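Local atomic coordinates of amino acid amide racemase (Ochrobactrum anthropi, PDB entry 6GIO), a protein that belongs to the class-III aminotransferase family of fold-type I enzymes and binds pyridoxal-5'-phosphate. Residues C[23-28]-C[378-383]. Sequence-based numbering, arbitrary orientation.
Sequences FSPLSL and RGYQLG
The ring of Y380 lies against the turn S24-L26, with P25 over one of its faces. P25 CD sits 3.9 Å from the centroid of the Y380 ring and 22° off the ring normal, a CH-pi contact. It is displaced toward the CE2 rim, where P25 CD and Y380 CE2 are 3.6 Å apart. P25 CG follows along the same rim, and P25 CB reaches Y380 OH. Alongside P25, on the same side of the ring plane, L26 CB comes to 3.8 Å from Y380 CE1 and L26 N lies obliquely to the ring, while S24 OG comes obliquely to Y380 CD1 at 3.7 Å. With its CG anti to the backbone N (chi1 152°), Y380 extends from helix 369-382 across the loop. No hydrogen bond joins the segments. S24 OG accepts from L26 N at 3.2 Å with an N-H...O angle of 165°, forming an ST turn, and S27 OG donates to P25 O over 2.8 Å. Y380 OH hydrogen-bonds E38 OE2, and R42 makes a cation-pi contact with the ring. Y380 O accepts from both R42 NH1 and, at 3.1 Å, G383 N. L26 also packs on Y82 of the second subunit, placing the loop at the subunit interface. The ST turn thus packs on a helix that leads, through the Schellman motif at G383, into strand 384-389, a member of the same mixed sheet as strand 28-32, which follows the loop.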
ATOM      1  N   PHE C  23      20.234  -8.747  -2.340  1.00 29.36           N
ATOM      2  CA  PHE C  23      21.630  -8.427  -2.619  1.00 29.46           C
ATOM      3  C   PHE C  23      22.607  -9.358  -1.915  1.00 29.17           C
ATOM      4  O   PHE C  23      23.790  -9.300  -2.205  1.00 28.26           O
ATOM      5  CB  PHE C  23      21.937  -6.992  -2.211  1.00 28.95           C
ATOM      6  CG  PHE C  23      21.204  -5.973  -3.023  1.00 28.59           C
ATOM      7  CD1 PHE C  23      19.914  -5.618  -2.704  1.00 28.02           C
ATOM      8  CD2 PHE C  23      21.806  -5.370  -4.108  1.00 27.93           C
ATOM      9  CE1 PHE C  23      19.231  -4.661  -3.435  1.00 28.68           C
ATOM     10  CE2 PHE C  23      21.129  -4.418  -4.847  1.00 27.13           C
ATOM     11  CZ  PHE C  23      19.838  -4.061  -4.521  1.00 28.41           C
ATOM     12  N   SER C  24      22.120 -10.174  -0.976  1.00 30.10           N
ATOM     13  CA  SER C  24      22.973 -11.054  -0.172  1.00 28.24           C
ATOM     14  C   SER C  24      22.112 -12.124   0.432  1.00 29.30           C
ATOM     15  O   SER C  24      20.883 -12.016   0.375  1.00 29.16           O
ATOM     16  CB  SER C  24      23.721 -10.284   0.940  1.00 28.79           C
ATOM     17  OG  SER C  24      22.951 -10.143   2.134  1.00 27.32           O
ATOM     18  N   PRO C  25      22.736 -13.165   1.028  1.00 27.48           N
ATOM     19  CA  PRO C  25      21.928 -14.203   1.709  1.00 28.32           C
ATOM     20  C   PRO C  25      21.250 -13.790   3.044  1.00 26.61           C
ATOM     21  O   PRO C  25      20.544 -14.608   3.639  1.00 24.34           O
ATOM     22  CB  PRO C  25      22.952 -15.327   2.017  1.00 27.37           C
ATOM     23  CG  PRO C  25      24.198 -14.976   1.239  1.00 28.62           C
ATOM     24  CD  PRO C  25      24.177 -13.468   1.053  1.00 28.31           C
ATOM     25  N   LEU C  26      21.494 -12.573   3.526  1.00 27.47           N
ATOM     26  CA  LEU C  26      21.037 -12.170   4.850  1.00 26.47           C
ATOM     27  C   LEU C  26      19.528 -12.418   5.016  1.00 25.97           C
ATOM     28  O   LEU C  26      18.713 -11.937   4.234  1.00 26.84           O
ATOM     29  CB  LEU C  26      21.352 -10.700   5.092  1.00 27.91           C
ATOM     30  CG  LEU C  26      20.953 -10.100   6.461  1.00 25.48           C
ATOM     31  CD1 LEU C  26      21.621 -10.877   7.593  1.00 26.66           C
ATOM     32  CD2 LEU C  26      21.293  -8.617   6.480  1.00 24.22           C
ATOM     33  N   SER C  27      19.208 -13.193   6.038  1.00 25.72           N
ATOM     34  CA  SER C  27      17.863 -13.664   6.341  1.00 28.23           C
ATOM     35  C   SER C  27      17.703 -13.420   7.839  1.00 26.77           C
ATOM     36  O   SER C  27      18.558 -13.840   8.632  1.00 27.96           O
ATOM     37  CB  SER C  27      17.734 -15.156   5.949  1.00 29.17           C
ATOM     38  OG  SER C  27      18.026 -15.279   4.561  1.00 29.00           O
ATOM     39  N   LEU C  28      16.623 -12.732   8.223  1.00 26.10           N
ATOM     40  CA  LEU C  28      16.523 -12.070   9.535  1.00 24.03           C
ATOM     41  C   LEU C  28      15.571 -12.692  10.539  1.00 22.82           C
ATOM     42  O   LEU C  28      14.472 -13.087  10.206  1.00 22.28           O
ATOM     43  CB  LEU C  28      16.122 -10.586   9.360  1.00 23.74           C
ATOM     44  CG  LEU C  28      17.037  -9.709   8.499  1.00 24.38           C
ATOM     45  CD1 LEU C  28      16.400  -8.326   8.268  1.00 24.72           C
ATOM     46  CD2 LEU C  28      18.423  -9.575   9.124  1.00 24.92           C
ATOM     47  N   ARG C 378      30.660  -9.695   0.135  1.00 28.01           N
ATOM     48  CA  ARG C 378      31.756  -9.710   1.083  1.00 28.01           C
ATOM     49  C   ARG C 378      31.481  -8.789   2.272  1.00 27.87           C
ATOM     50  O   ARG C 378      31.873  -9.105   3.405  1.00 29.15           O
ATOM     51  CB  ARG C 378      33.064  -9.350   0.393  1.00 27.45           C
ATOM     52  CG  ARG C 378      34.308  -9.461   1.258  1.00 28.75           C
ATOM     53  CD  ARG C 378      34.497 -10.895   1.744  1.00 29.29           C
ATOM     54  NE  ARG C 378      35.706 -11.036   2.542  1.00 31.12           N
ATOM     55  CZ  ARG C 378      35.958 -12.080   3.338  1.00 31.14           C
ATOM     56  NH1 ARG C 378      35.074 -13.067   3.462  1.00 31.45           N
ATOM     57  NH2 ARG C 378      37.071 -12.115   4.034  1.00 31.95           N
ATOM     58  N   GLY C 379      30.835  -7.641   2.027  1.00 25.16           N
ATOM     59  CA  GLY C 379      30.354  -6.785   3.129  1.00 24.25           C
ATOM     60  C   GLY C 379      29.504  -7.547   4.149  1.00 23.28           C
ATOM     61  O   GLY C 379      29.697  -7.478   5.367  1.00 24.62           O
ATOM     62  N   TYR C 380      28.533  -8.244   3.625  1.00 25.01           N
ATOM     63  CA  TYR C 380      27.670  -9.092   4.401  1.00 26.71           C
ATOM     64  C   TYR C 380      28.482 -10.111   5.237  1.00 27.36           C
ATOM     65  O   TYR C 380      28.232 -10.260   6.430  1.00 26.81           O
ATOM     66  CB  TYR C 380      26.680  -9.779   3.450  1.00 25.32           C
ATOM     67  CG  TYR C 380      26.193 -11.097   3.942  1.00 26.95           C
ATOM     68  CD1 TYR C 380      25.166 -11.161   4.892  1.00 27.88           C
ATOM     69  CD2 TYR C 380      26.771 -12.303   3.480  1.00 27.59           C
ATOM     70  CE1 TYR C 380      24.721 -12.376   5.361  1.00 28.75           C
ATOM     71  CE2 TYR C 380      26.336 -13.528   3.954  1.00 27.67           C
ATOM     72  CZ  TYR C 380      25.310 -13.552   4.886  1.00 29.52           C
ATOM     73  OH  TYR C 380      24.834 -14.737   5.363  1.00 30.69           O
ATOM     74  N   GLN C 381      29.466 -10.776   4.644  1.00 28.53           N
ATOM     75  CA  GLN C 381      30.260 -11.761   5.424  1.00 28.73           C
ATOM     76  C   GLN C 381      31.093 -11.063   6.495  1.00 29.45           C
ATOM     77  O   GLN C 381      31.330 -11.610   7.531  1.00 28.08           O
ATOM     78  CB  GLN C 381      31.206 -12.530   4.527  1.00 30.10           C
ATOM     79  CG  GLN C 381      30.546 -13.351   3.485  1.00 29.61           C
ATOM     80  CD  GLN C 381      31.591 -14.155   2.724  1.00 33.61           C
ATOM     81  OE1 GLN C 381      32.504 -13.599   2.131  1.00 34.41           O
ATOM     82  NE2 GLN C 381      31.455 -15.468   2.748  1.00 32.78           N
ATOM     83  N   LEU C 382      31.523  -9.840   6.226  1.00 28.11           N
ATOM     84  CA  LEU C 382      32.273  -9.073   7.190  1.00 31.94           C
ATOM     85  C   LEU C 382      31.409  -8.363   8.231  1.00 31.09           C
ATOM     86  O   LEU C 382      31.967  -7.718   9.127  1.00 29.66           O
ATOM     87  CB  LEU C 382      33.176  -8.036   6.480  1.00 34.65           C
ATOM     88  CG  LEU C 382      34.212  -8.652   5.535  1.00 38.44           C
ATOM     89  CD1 LEU C 382      34.880  -7.549   4.711  1.00 40.12           C
ATOM     90  CD2 LEU C 382      35.238  -9.486   6.318  1.00 39.94           C
ATOM     91  N   GLY C 383      30.074  -8.462   8.116  1.00 29.11           N
ATOM     92  CA  GLY C 383      29.167  -7.922   9.145  1.00 28.51           C
ATOM     93  C   GLY C 383      28.508  -6.572   8.843  1.00 28.89           C
ATOM     94  O   GLY C 383      28.104  -5.848   9.762  1.00 27.36           O
TER